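Local atomic coordinates of PKS_KS domain-containing protein (Photorhabdus luminescens subsp. laumondii, PDB entry 6SMO), a protein that probably acts as a beta-ketoacyl-[acyl-carrier-protein] synthase of the thiolase superfamily, and here binds a pentaoxododecanal chain in its pocket. Residues B[308-311]-B[312-316]. Numbering follows the deposited sequence.
Sequences MARC and IDMAL
Ile312 lays its CD1 methyl against the side chain of Met308, one helical turn earlier. The two side chains cross at an angle, and Ile312 CD1 lies 4.1 Å from Met308 CG. Ile312 CG1 stands beside its own backbone N (chi1 -65°), which turns this branch back toward the preceding turn. Ile312 CG1 and CD1 therefore also lie near Met308 O. Met308 O accepts the Ile312 N-H as well, at 3.0 Å from Ile312 N. It is one of four i to i+4 backbone hydrogen bonds that join 308-311 to 312-316 within helix 306-319. Asp313 N donates to Ala309 O, Met314 N to Arg310 O and Ala315 N to Cys311 O.

On another side of the helix, Arg310 and Met314 run side by side in the same direction. Arg310 is bent at chi3 (98°), and its NH1 comes within 4.2 Å of Met314 CE. The methyl approaches the guanidinium obliquely.

The helix lies against the large mixed sheet of the thiolase-like fold. Met308, Cys311 and Ala315 touch strand 431-438, Ile312 meets Leu422 and Leu424 of strand 420-427, and Arg310 and Met314 touch Val292 of strand 284-293. Ala309 packs on Phe349 and Val350 of helix 337-350, and Arg310 also packs on Asn94 of the neighbouring Ketoacyl_synth_N domain-containing chain.

Across the contact, the side chains meet by weak van der Waals packing, while the hydrogen bonds belong to the backbone. The backbone bonds therefore hold the turn, as in a regular alpha-helix, and the side-chain contacts between the two segments add little to it.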
ATOM      1  N   MET B 308     -16.259  -7.490  -4.056  1.00 38.15           N
ATOM      2  CA  MET B 308     -15.584  -7.564  -5.381  1.00 37.19           C
ATOM      3  C   MET B 308     -16.605  -7.282  -6.491  1.00 37.26           C
ATOM      4  O   MET B 308     -16.243  -6.578  -7.452  1.00 37.13           O
ATOM      5  CB  MET B 308     -14.945  -8.942  -5.599  1.00 36.77           C
ATOM      6  CG  MET B 308     -14.356  -9.143  -6.988  1.00 36.18           C
ATOM      7  SD  MET B 308     -13.140  -7.879  -7.446  1.00 35.61           S
ATOM      8  CE  MET B 308     -11.613  -8.711  -7.010  1.00 35.76           C
ATOM      9  N   ALA B 309     -17.828  -7.808  -6.358  1.00 37.79           N
ATOM     10  CA  ALA B 309     -18.948  -7.623  -7.312  1.00 38.05           C
ATOM     11  C   ALA B 309     -19.327  -6.139  -7.393  1.00 38.09           C
ATOM     12  O   ALA B 309     -19.609  -5.667  -8.513  1.00 38.37           O
ATOM     13  CB  ALA B 309     -20.128  -8.471  -6.905  1.00 38.31           C
ATOM     14  N   ARG B 310     -19.334  -5.437  -6.254  1.00 38.24           N
ATOM     15  CA  ARG B 310     -19.660  -3.986  -6.168  1.00 38.77           C
ATOM     16  C   ARG B 310     -18.538  -3.176  -6.831  1.00 38.56           C
ATOM     17  O   ARG B 310     -18.855  -2.165  -7.485  1.00 38.87           O
ATOM     18  CB  ARG B 310     -19.874  -3.548  -4.714  1.00 39.20           C
ATOM     19  CG  ARG B 310     -20.771  -2.327  -4.571  1.00 40.08           C
ATOM     20  CD  ARG B 310     -21.017  -1.900  -3.135  1.00 40.81           C
ATOM     21  NE  ARG B 310     -20.140  -0.813  -2.714  1.00 41.04           N
ATOM     22  CZ  ARG B 310     -18.991  -0.950  -2.052  1.00 41.28           C
ATOM     23  NH1 ARG B 310     -18.290   0.125  -1.727  1.00 41.36           N
ATOM     24  NH2 ARG B 310     -18.541  -2.146  -1.710  1.00 41.81           N
ATOM     25  N   CYS B 311     -17.283  -3.612  -6.669  1.00 38.26           N
ATOM     26  CA  CYS B 311     -16.066  -2.964  -7.235  1.00 38.26           C
ATOM     27  C   CYS B 311     -16.092  -3.041  -8.768  1.00 38.78           C
ATOM     28  O   CYS B 311     -15.751  -2.029  -9.410  1.00 38.97           O
ATOM     29  CB  CYS B 311     -14.794  -3.615  -6.703  1.00 37.73           C
ATOM     30  SG  CYS B 311     -13.308  -2.618  -6.984  1.00 37.17           S
ATOM     31  N   ILE B 312     -16.477  -4.197  -9.322  1.00 39.62           N
ATOM     32  CA  ILE B 312     -16.635  -4.426 -10.792  1.00 40.42           C
ATOM     33  C   ILE B 312     -17.721  -3.479 -11.320  1.00 41.06           C
ATOM     34  O   ILE B 312     -17.514  -2.889 -12.399  1.00 41.38           O
ATOM     35  CB  ILE B 312     -16.969  -5.902 -11.102  1.00 40.31           C
ATOM     36  CG1 ILE B 312     -15.826  -6.846 -10.719  1.00 40.34           C
ATOM     37  CG2 ILE B 312     -17.357  -6.074 -12.564  1.00 40.22           C
ATOM     38  CD1 ILE B 312     -16.256  -8.282 -10.515  1.00 40.31           C
ATOM     39  N   ASP B 313     -18.829  -3.352 -10.582  1.00 42.14           N
ATOM     40  CA  ASP B 313     -20.013  -2.532 -10.958  1.00 43.00           C
ATOM     41  C   ASP B 313     -19.614  -1.053 -11.029  1.00 42.86           C
ATOM     42  O   ASP B 313     -20.019  -0.382 -12.000  1.00 43.66           O
ATOM     43  CB  ASP B 313     -21.169  -2.746  -9.975  1.00 44.49           C
ATOM     44  CG  ASP B 313     -22.496  -2.191 -10.463  1.00 45.80           C
ATOM     45  OD1 ASP B 313     -22.922  -2.579 -11.569  1.00 47.88           O
ATOM     46  OD2 ASP B 313     -23.091  -1.371  -9.734  1.00 47.76           O
ATOM     47  N   MET B 314     -18.850  -0.567 -10.044  1.00 42.00           N
ATOM     48  CA  MET B 314     -18.439   0.860  -9.932  1.00 41.83           C
ATOM     49  C   MET B 314     -17.374   1.184 -10.988  1.00 39.98           C
ATOM     50  O   MET B 314     -17.348   2.340 -11.450  1.00 40.18           O
ATOM     51  CB  MET B 314     -17.898   1.181  -8.534  1.00 42.78           C
ATOM     52  CG  MET B 314     -18.982   1.243  -7.472  1.00 44.04           C
ATOM     53  SD  MET B 314     -18.582   2.368  -6.111  1.00 45.92           S
ATOM     54  CE  MET B 314     -17.124   1.573  -5.440  1.00 45.19           C
ATOM     55  N   ALA B 315     -16.537   0.207 -11.352  1.00 38.36           N
ATOM     56  CA  ALA B 315     -15.496   0.330 -12.401  1.00 37.50           C
ATOM     57  C   ALA B 315     -16.156   0.522 -13.774  1.00 37.06           C
ATOM     58  O   ALA B 315     -15.619   1.305 -14.582  1.00 36.28           O
ATOM     59  CB  ALA B 315     -14.596  -0.882 -12.386  1.00 37.20           C
ATOM     60  N   LEU B 316     -17.276  -0.168 -14.024  1.00 37.02           N
ATOM     61  CA  LEU B 316     -18.034  -0.103 -15.306  1.00 37.52           C
ATOM     62  C   LEU B 316     -18.788   1.230 -15.400  1.00 37.89           C
ATOM     63  O   LEU B 316     -18.832   1.795 -16.510  1.00 37.43           O
ATOM     64  CB  LEU B 316     -18.990  -1.296 -15.393  1.00 37.58           C
ATOM     65  CG  LEU B 316     -18.332  -2.635 -15.728  1.00 37.52           C
ATOM     66  CD1 LEU B 316     -19.223  -3.799 -15.326  1.00 37.56           C
ATOM     67  CD2 LEU B 316     -17.985  -2.715 -17.207  1.00 37.66           C
TER